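PDB 5B3T: biliverdin reductase from Synechocystis sp., which probably catalyses the NAD(P)H-dependent reduction of biliverdin, a tetrapyrrole of the heme-degrading pathway, as a member of the Gfo/Idh/MocA family. Local coordinates for residues Trp209-Pro212 with Phe217-Cys220; Phe196-Gln201 with Ser311-Glu316; Val41-Asn46 with Lys53-Phe58. All blocks are in the same frame, centred on the assembly; numbering follows the deposited sequence.

Interaction 1: Trp209-Pro212 with Phe217-Cys220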
loop_
_atom_site.group_PDB
_atom_site.type_symbol
_atom_site.label_atom_id
_atom_site.label_comp_id
_atom_site.label_asym_id
_atom_site.label_seq_id
_atom_site.Cartn_x
_atom_site.Cartn_y
_atom_site.Cartn_z
ATOM N N TRP A 209 -19.377 9.868 -8.775
ATOM C CA TRP A 209 -20.197 9.923 -9.982
ATOM C C TRP A 209 -20.486 8.480 -10.377
ATOM O O TRP A 209 -19.581 7.763 -10.818
ATOM C CB TRP A 209 -19.485 10.659 -11.117
ATOM C CG TRP A 209 -19.340 12.149 -10.962
ATOM C CD1 TRP A 209 -20.056 13.113 -11.614
ATOM C CD2 TRP A 209 -18.397 12.844 -10.133
ATOM N NE1 TRP A 209 -19.628 14.361 -11.231
ATOM C CE2 TRP A 209 -18.611 14.225 -10.323
ATOM C CE3 TRP A 209 -17.401 12.434 -9.241
ATOM C CZ2 TRP A 209 -17.865 15.195 -9.657
ATOM C CZ3 TRP A 209 -16.661 13.399 -8.581
ATOM C CH2 TRP A 209 -16.898 14.763 -8.791
ATOM N N ASP A 210 -21.732 8.049 -10.217
ATOM C CA ASP A 210 -22.070 6.655 -10.465
ATOM C C ASP A 210 -22.166 6.358 -11.956
ATOM O O ASP A 210 -22.499 7.226 -12.768
ATOM C CB ASP A 210 -23.393 6.288 -9.791
ATOM C CG ASP A 210 -23.239 6.021 -8.308
ATOM O OD1 ASP A 210 -22.088 5.920 -7.834
ATOM O OD2 ASP A 210 -24.274 5.904 -7.617
ATOM N N GLN A 211 -21.863 5.114 -12.308
ATOM C CA GLN A 211 -22.161 4.586 -13.630
ATOM C C GLN A 211 -23.640 4.215 -13.696
ATOM O O GLN A 211 -24.338 4.225 -12.680
ATOM C CB GLN A 211 -21.268 3.379 -13.917
ATOM C CG GLN A 211 -19.794 3.691 -14.118
ATOM C CD GLN A 211 -19.488 4.235 -15.507
ATOM O OE1 GLN A 211 -20.373 4.737 -16.196
ATOM N NE2 GLN A 211 -18.227 4.132 -15.923
ATOM N N PRO A 212 -24.167 3.921 -14.893
ATOM C CA PRO A 212 -25.547 3.408 -14.967
ATOM C C PRO A 212 -25.777 2.205 -14.070
ATOM O O PRO A 212 -26.820 2.114 -13.412
ATOM C CB PRO A 212 -25.704 3.063 -16.453
ATOM C CG PRO A 212 -24.801 4.025 -17.144
ATOM C CD PRO A 212 -23.613 4.195 -16.232
ATOM N N PHE A 217 -18.508 3.260 -10.031
ATOM C CA PHE A 217 -18.485 4.700 -10.210
ATOM C C PHE A 217 -17.641 5.036 -11.430
ATOM O O PHE A 217 -16.709 4.307 -11.785
ATOM C CB PHE A 217 -17.959 5.437 -8.966
ATOM C CG PHE A 217 -16.567 5.038 -8.538
ATOM C CD1 PHE A 217 -15.460 5.731 -9.002
ATOM C CD2 PHE A 217 -16.370 3.999 -7.637
ATOM C CE1 PHE A 217 -14.178 5.381 -8.601
ATOM C CE2 PHE A 217 -15.088 3.645 -7.231
ATOM C CZ PHE A 217 -13.993 4.336 -7.713
ATOM N N ARG A 218 -18.002 6.129 -12.093
ATOM C CA ARG A 218 -17.225 6.618 -13.219
ATOM C C ARG A 218 -16.250 7.713 -12.821
ATOM O O ARG A 218 -15.364 8.049 -13.611
ATOM C CB ARG A 218 -18.149 7.129 -14.331
ATOM C CG ARG A 218 -19.005 8.320 -13.954
ATOM C CD ARG A 218 -19.917 8.708 -15.109
ATOM N NE ARG A 218 -20.460 10.052 -14.944
ATOM C CZ ARG A 218 -19.922 11.137 -15.488
ATOM N NH1 ARG A 218 -18.832 11.031 -16.235
ATOM N NH2 ARG A 218 -20.474 12.327 -15.291
ATOM N N ALA A 219 -16.399 8.273 -11.624
ATOM C CA ALA A 219 -15.447 9.231 -11.089
ATOM C C ALA A 219 -15.641 9.302 -9.584
ATOM O O ALA A 219 -16.736 9.045 -9.073
ATOM C CB ALA A 219 -15.617 10.622 -11.715
ATOM N N CYS A 220 -14.566 9.642 -8.880
ATOM C CA CYS A 220 -14.636 9.900 -7.453
ATOM C C CYS A 220 -13.691 11.040 -7.112
ATOM O O CYS A 220 -12.641 11.211 -7.739
ATOM C CB CYS A 220 -14.287 8.656 -6.617
ATOM S SG CYS A 220 -12.553 8.149 -6.671
HETATM O O HOH W 1 -22.618 10.051 -12.844
HETATM O O HOH W 2 -16.748 2.346 -13.991
#
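W209 and A219 face each other as an antiparallel hydrogen-bonded pair near the turn of the hairpin made by strands 199-210 and 217-228. This is the tight part. W209 N donates to A219 O at 2.8 Å in an almost straight bond (176°). In return W209 O takes two donors, R218 N at 2.6 Å and, weakly, A219 N at 3.3 Å. R218 and A219 thus share one partner, a classic beta bulge, and beyond it D210 lies across from F217 with their side chains diverging. Against the indole, A219 CB packs 3.5 Å from W209 CE3. R218 starts with CG wedged between its own N and carbonyl carbon (chi1 63°) and runs extended past W209 CB. Its guanidinium turns one face to W209 CG, R218 NH2 coming 3.8 Å from W209 CD1, with planes 77° apart, so they do not stack.

The margin is looser and wet, with a water at two separate places: one links Q211 NE2 to F217 O, the other, by the guanidinium, joins D210 O to R218 NE. The Q211 amide lies across the R218 chain at roughly a right angle, with NE2 3.4 Å from R218 CB. D210 OD1 bonds H175, and R218 NH1 forms a salt bridge with E242. Backbone bonds and indole packing therefore join the strands directly, while the charged groups find their partners in water or neighbouring residues.

Interaction 2: Phe196-Gln201 with Ser311-Glu316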
loop_
_atom_site.group_PDB
_atom_site.type_symbol
_atom_site.label_atom_id
_atom_site.label_comp_id
_atom_site.label_asym_id
_atom_site.label_seq_id
_atom_site.Cartn_x
_atom_site.Cartn_y
_atom_site.Cartn_z
ATOM N N PHE A 196 5.649 13.960 12.917
ATOM C CA PHE A 196 4.445 14.781 12.908
ATOM C C PHE A 196 3.554 14.548 14.118
ATOM O O PHE A 196 2.637 15.344 14.358
ATOM C CB PHE A 196 3.630 14.510 11.637
ATOM C CG PHE A 196 4.366 14.827 10.360
ATOM C CD1 PHE A 196 5.487 15.642 10.371
ATOM C CD2 PHE A 196 3.937 14.306 9.150
ATOM C CE1 PHE A 196 6.164 15.935 9.204
ATOM C CE2 PHE A 196 4.609 14.598 7.976
ATOM C CZ PHE A 196 5.727 15.414 8.004
ATOM N N GLY A 197 3.803 13.492 14.888
ATOM C CA GLY A 197 2.860 13.075 15.902
ATOM C C GLY A 197 1.687 12.360 15.258
ATOM O O GLY A 197 1.697 12.031 14.069
ATOM N N THR A 198 0.655 12.126 16.058
ATOM C CA THR A 198 -0.527 11.452 15.551
ATOM C C THR A 198 -1.530 12.469 15.008
ATOM O O THR A 198 -1.465 13.664 15.301
ATOM C CB THR A 198 -1.166 10.589 16.644
ATOM O OG1 THR A 198 -1.447 11.404 17.786
ATOM C CG2 THR A 198 -0.232 9.457 17.055
ATOM N N VAL A 199 -2.454 11.978 14.184
ATOM C CA VAL A 199 -3.552 12.807 13.703
ATOM C C VAL A 199 -4.447 13.175 14.880
ATOM O O VAL A 199 -4.857 12.305 15.657
ATOM C CB VAL A 199 -4.346 12.070 12.614
ATOM C CG1 VAL A 199 -5.581 12.862 12.246
ATOM C CG2 VAL A 199 -3.484 11.820 11.380
ATOM N N GLN A 200 -4.780 14.457 15.000
ATOM C CA GLN A 200 -5.634 14.923 16.092
ATOM C C GLN A 200 -7.038 15.368 15.660
ATOM O O GLN A 200 -7.982 15.301 16.447
ATOM C CB GLN A 200 -4.944 16.055 16.860
ATOM C CG GLN A 200 -5.539 16.325 18.233
ATOM C CD GLN A 200 -5.259 15.208 19.220
ATOM O OE1 GLN A 200 -4.608 15.418 20.243
ATOM N NE2 GLN A 200 -5.749 14.013 18.916
ATOM N N GLN A 201 -7.194 15.800 14.434
ATOM C CA GLN A 201 -8.476 16.261 13.937
ATOM C C GLN A 201 -8.596 15.899 12.462
ATOM O O GLN A 201 -7.635 15.917 11.784
ATOM C CB GLN A 201 -8.615 17.774 14.151
ATOM C CG GLN A 201 -9.974 18.337 13.819
ATOM C CD GLN A 201 -10.312 19.586 14.595
ATOM O OE1 GLN A 201 -10.219 19.610 15.790
ATOM N NE2 GLN A 201 -10.667 20.639 13.904
ATOM N N SER A 311 1.306 0.015 9.826
ATOM C CA SER A 311 0.137 -0.280 9.005
ATOM C C SER A 311 -1.145 -0.258 9.826
ATOM O O SER A 311 -2.212 0.075 9.296
ATOM C CB SER A 311 0.303 -1.634 8.318
ATOM O OG SER A 311 1.392 -1.609 7.414
ATOM N N LEU A 312 -1.065 -0.612 11.112
ATOM C CA LEU A 312 -2.241 -0.527 11.971
ATOM C C LEU A 312 -2.677 0.917 12.165
ATOM O O LEU A 312 -3.879 1.208 12.194
ATOM C CB LEU A 312 -1.969 -1.185 13.322
ATOM C CG LEU A 312 -2.054 -2.710 13.394
ATOM C CD1 LEU A 312 -1.625 -3.192 14.770
ATOM C CD2 LEU A 312 -3.465 -3.182 13.070
ATOM N N TYR A 313 -1.721 1.840 12.302
ATOM C CA TYR A 313 -2.101 3.237 12.484
ATOM C C TYR A 313 -2.672 3.823 11.201
ATOM O O TYR A 313 -3.643 4.587 11.243
ATOM C CB TYR A 313 -0.919 4.076 12.962
ATOM C CG TYR A 313 -1.356 5.490 13.260
ATOM C CD1 TYR A 313 -2.331 5.733 14.217
ATOM C CD2 TYR A 313 -0.832 6.572 12.566
ATOM C CE1 TYR A 313 -2.757 7.011 14.493
ATOM C CE2 TYR A 313 -1.256 7.864 12.835
ATOM C CZ TYR A 313 -2.220 8.072 13.802
ATOM O OH TYR A 313 -2.655 9.346 14.082
ATOM N N ALA A 314 -2.072 3.490 10.054
ATOM C CA ALA A 314 -2.639 3.909 8.777
ATOM C C ALA A 314 -4.073 3.417 8.637
ATOM O O ALA A 314 -4.937 4.127 8.109
ATOM C CB ALA A 314 -1.774 3.395 7.626
ATOM N N LEU A 315 -4.342 2.203 9.123
ATOM C CA LEU A 315 -5.701 1.678 9.129
ATOM C C LEU A 315 -6.597 2.487 10.059
ATOM O O LEU A 315 -7.754 2.767 9.728
ATOM C CB LEU A 315 -5.667 0.202 9.530
ATOM C CG LEU A 315 -6.923 -0.671 9.521
ATOM C CD1 LEU A 315 -7.791 -0.409 8.296
ATOM C CD2 LEU A 315 -6.504 -2.137 9.586
ATOM N N GLU A 316 -6.075 2.882 11.224
ATOM C CA GLU A 316 -6.850 3.725 12.133
ATOM C C GLU A 316 -7.191 5.060 11.485
ATOM O O GLU A 316 -8.327 5.539 11.594
ATOM C CB GLU A 316 -6.083 3.946 13.440
ATOM C CG GLU A 316 -6.757 4.933 14.387
ATOM C CD GLU A 316 -5.975 5.153 15.673
ATOM O OE1 GLU A 316 -5.224 4.244 16.083
ATOM O OE2 GLU A 316 -6.112 6.240 16.275
#
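This is a small surface contact built on a single tyrosine-to-backbone hydrogen bond, where helix 309-325 faces the start of strand 199-210. Y313 spans the gap: with CG anti to its backbone N (chi1 -175°), the ring leaves the helix toward the strand and puts its hydroxyl against T198 and V199. V199 N donates to Y313 OH at 2.6 Å, with an N-H...O angle of 153°, and this N lies close to the ring plane, beyond the hydroxyl edge. Here the phenol oxygen is the acceptor.

The rest is packing around that oxygen. T198 CB sits 3.2 Å from Y313 OH, and its methyl CG2 reaches Y313 CZ at 4.1 Å, the threonine side chain crossing the tyrosine at about a right angle. From the next residue, V199 CB stands 3.5 Å from Y313 OH and its CG2 branch comes in at 3.8 Å from the same atom. T193, in the short helix 193-196, touches both T198 and Y313.

In the two-domain Gfo/Idh/MocA architecture, strand 199-210 is an outermost strand of the chain's mixed C-terminal sheet, and the helix passes between that sheet and the Rossmann domain. L312 and E316 on the same turns touch helix 111-124, and A314 touches Y105, an NADP(+)-binding residue. Just before the strand, G197 leaves helix 193-196 with positive phi (76°). T198 then bonds N229 through its backbone and weakly through OG1, while Q200 and Q201 both face Q227 of strand 217-228, a classic beta bulge in strand 199-210.

Interaction 3: Val41-Asn46 with Lys53-Phe58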
loop_
_atom_site.group_PDB
_atom_site.type_symbol
_atom_site.label_atom_id
_atom_site.label_comp_id
_atom_site.label_asym_id
_atom_site.label_seq_id
_atom_site.Cartn_x
_atom_site.Cartn_y
_atom_site.Cartn_z
ATOM N N VAL A 41 6.187 -21.249 -6.127
ATOM C CA VAL A 41 5.479 -22.494 -6.411
ATOM C C VAL A 41 4.194 -22.252 -7.195
ATOM O O VAL A 41 3.927 -22.938 -8.182
ATOM C CB VAL A 41 5.197 -23.259 -5.100
ATOM C CG1 VAL A 41 4.238 -24.416 -5.354
ATOM C CG2 VAL A 41 6.497 -23.749 -4.480
ATOM N N SER A 42 3.375 -21.293 -6.769
ATOM C CA SER A 42 2.094 -21.060 -7.421
ATOM C C SER A 42 1.733 -19.585 -7.337
ATOM O O SER A 42 2.379 -18.801 -6.636
ATOM C CB SER A 42 0.985 -21.920 -6.804
ATOM O OG SER A 42 0.814 -21.623 -5.430
ATOM N N PHE A 43 0.688 -19.212 -8.069
ATOM C CA PHE A 43 0.139 -17.867 -7.988
ATOM C C PHE A 43 -1.327 -17.914 -8.393
ATOM O O PHE A 43 -1.810 -18.904 -8.948
ATOM C CB PHE A 43 0.920 -16.878 -8.861
ATOM C CG PHE A 43 0.500 -16.877 -10.301
ATOM C CD1 PHE A 43 0.975 -17.841 -11.174
ATOM C CD2 PHE A 43 -0.371 -15.913 -10.785
ATOM C CE1 PHE A 43 0.589 -17.845 -12.500
ATOM C CE2 PHE A 43 -0.761 -15.912 -12.111
ATOM C CZ PHE A 43 -0.279 -16.879 -12.970
ATOM N N TRP A 44 -2.031 -16.823 -8.096
ATOM C CA TRP A 44 -3.421 -16.644 -8.490
ATOM C C TRP A 44 -3.598 -15.222 -8.999
ATOM O O TRP A 44 -3.054 -14.277 -8.422
ATOM C CB TRP A 44 -4.381 -16.915 -7.318
ATOM C CG TRP A 44 -5.836 -16.635 -7.613
ATOM C CD1 TRP A 44 -6.752 -17.509 -8.125
ATOM C CD2 TRP A 44 -6.540 -15.405 -7.388
ATOM N NE1 TRP A 44 -7.978 -16.897 -8.242
ATOM C CE2 TRP A 44 -7.874 -15.605 -7.797
ATOM C CE3 TRP A 44 -6.170 -14.153 -6.888
ATOM C CZ2 TRP A 44 -8.839 -14.601 -7.720
ATOM C CZ3 TRP A 44 -7.129 -13.157 -6.812
ATOM C CH2 TRP A 44 -8.447 -13.387 -7.225
ATOM N N GLY A 45 -4.343 -15.082 -10.091
ATOM C CA GLY A 45 -4.688 -13.777 -10.618
ATOM C C GLY A 45 -6.189 -13.615 -10.716
ATOM O O GLY A 45 -6.917 -14.608 -10.803
ATOM N N ASN A 46 -6.672 -12.374 -10.698
ATOM C CA ASN A 46 -8.107 -12.130 -10.734
ATOM C C ASN A 46 -8.658 -11.984 -12.146
ATOM O O ASN A 46 -9.868 -12.147 -12.342
ATOM C CB ASN A 46 -8.454 -10.873 -9.931
ATOM C CG ASN A 46 -7.925 -9.607 -10.575
ATOM O OD1 ASN A 46 -6.727 -9.332 -10.535
ATOM N ND2 ASN A 46 -8.819 -8.830 -11.175
ATOM N N LYS A 53 -0.124 -13.551 -18.623
ATOM C CA LYS A 53 1.170 -12.883 -18.725
ATOM C C LYS A 53 2.071 -13.243 -17.550
ATOM O O LYS A 53 3.270 -13.488 -17.729
ATOM C CB LYS A 53 0.977 -11.368 -18.800
ATOM C CG LYS A 53 0.227 -10.885 -20.031
ATOM C CD LYS A 53 0.443 -9.394 -20.256
ATOM C CE LYS A 53 -0.155 -8.570 -19.126
ATOM N NZ LYS A 53 -0.904 -7.387 -19.637
ATOM N N PHE A 54 1.507 -13.279 -16.339
ATOM C CA PHE A 54 2.298 -13.602 -15.156
ATOM C C PHE A 54 2.836 -15.026 -15.227
ATOM O O PHE A 54 4.008 -15.270 -14.922
ATOM C CB PHE A 54 1.448 -13.406 -13.901
ATOM C CG PHE A 54 2.238 -13.381 -12.623
ATOM C CD1 PHE A 54 2.555 -14.558 -11.962
ATOM C CD2 PHE A 54 2.654 -12.179 -12.077
ATOM C CE1 PHE A 54 3.277 -14.535 -10.784
ATOM C CE2 PHE A 54 3.376 -12.148 -10.901
ATOM C CZ PHE A 54 3.689 -13.329 -10.253
ATOM N N ALA A 55 1.990 -15.977 -15.631
ATOM C CA ALA A 55 2.439 -17.358 -15.778
ATOM C C ALA A 55 3.569 -17.466 -16.793
ATOM O O ALA A 55 4.519 -18.232 -16.598
ATOM C CB ALA A 55 1.266 -18.248 -16.187
ATOM N N ASP A 56 3.487 -16.698 -17.882
ATOM C CA ASP A 56 4.516 -16.755 -18.915
ATOM C C ASP A 56 5.822 -16.142 -18.424
ATOM O O ASP A 56 6.900 -16.722 -18.606
ATOM C CB ASP A 56 4.030 -16.043 -20.178
ATOM C CG ASP A 56 4.840 -16.412 -21.405
ATOM O OD1 ASP A 56 4.801 -17.594 -21.806
ATOM O OD2 ASP A 56 5.511 -15.522 -21.968
ATOM N N THR A 57 5.746 -14.964 -17.800
ATOM C CA THR A 57 6.950 -14.304 -17.306
ATOM C C THR A 57 7.689 -15.181 -16.305
ATOM O O THR A 57 8.920 -15.286 -16.352
ATOM C CB THR A 57 6.594 -12.962 -16.665
ATOM O OG1 THR A 57 5.982 -12.108 -17.639
ATOM C CG2 THR A 57 7.841 -12.284 -16.101
ATOM N N PHE A 58 6.958 -15.832 -15.403
ATOM C CA PHE A 58 7.576 -16.522 -14.281
ATOM C C PHE A 58 7.441 -18.037 -14.341
ATOM O O PHE A 58 7.743 -18.696 -13.345
ATOM C CB PHE A 58 6.999 -16.009 -12.958
ATOM C CG PHE A 58 7.249 -14.549 -12.717
ATOM C CD1 PHE A 58 8.520 -14.095 -12.407
ATOM C CD2 PHE A 58 6.216 -13.633 -12.799
ATOM C CE1 PHE A 58 8.757 -12.750 -12.186
ATOM C CE2 PHE A 58 6.444 -12.286 -12.578
ATOM C CZ PHE A 58 7.717 -11.842 -12.271
#
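F43 and F54 meet ring to ring, oblique rather than stacked or T-shaped: the centroids are 4.5 Å apart and the planes make an angle of 42°. F54 brings its CD1 corner over the centre of the F43 ring, with CD1 3.4 Å from F43 CD2. F54 has CG anti to its backbone N (chi1 -166°), which carries the ring off the helix toward the strand. F58 CD2 covers a face of F54 in turn, so three aromatic rings follow one another.

Apolar contact completes the fit, A55 CB resting 3.8 Å from F43 CE1. Replacing F43 by an alanine would probably leave F54 CD1 and A55 CB without the surface they rest on and open a gap between strand and helix.

Between these two segments the contact is apolar; inside the helix, K53 O accepts both T57 N and T57 OG1, the hydroxyl at 3.0 Å and from above the carbonyl plane.

F43 also touches I18 and T21, and F54 reaches A29 of helix 23-34. This is the strand-to-helix packing of a Rossmann fold, where strand 38-44 runs out into the NADP(+)-binding residues N46 and S47 before helix 48-58 folds back.

How the interactions relate
From the N terminus, interaction 3 comes first: within the Rossmann domain it closes a short loop, with six residues, mostly the first turns of helix 48-58, between its segments. The chain runs on through the last strand of the parallel sheet, 128-131, before interaction 2 opens at the head of strand 199-210. The same strand then continues to interaction 1, a tight hairpin closure joining two neighbouring strands of the mixed sheet. Only much later does interaction 2 close, bringing helix 309-325 to the edge of that sheet, so interaction 1 falls wholly within its span. Interactions 1 and 2 thus mark opposite ends of one edge strand. Interaction 3 lies across the chain's centre from interaction 2.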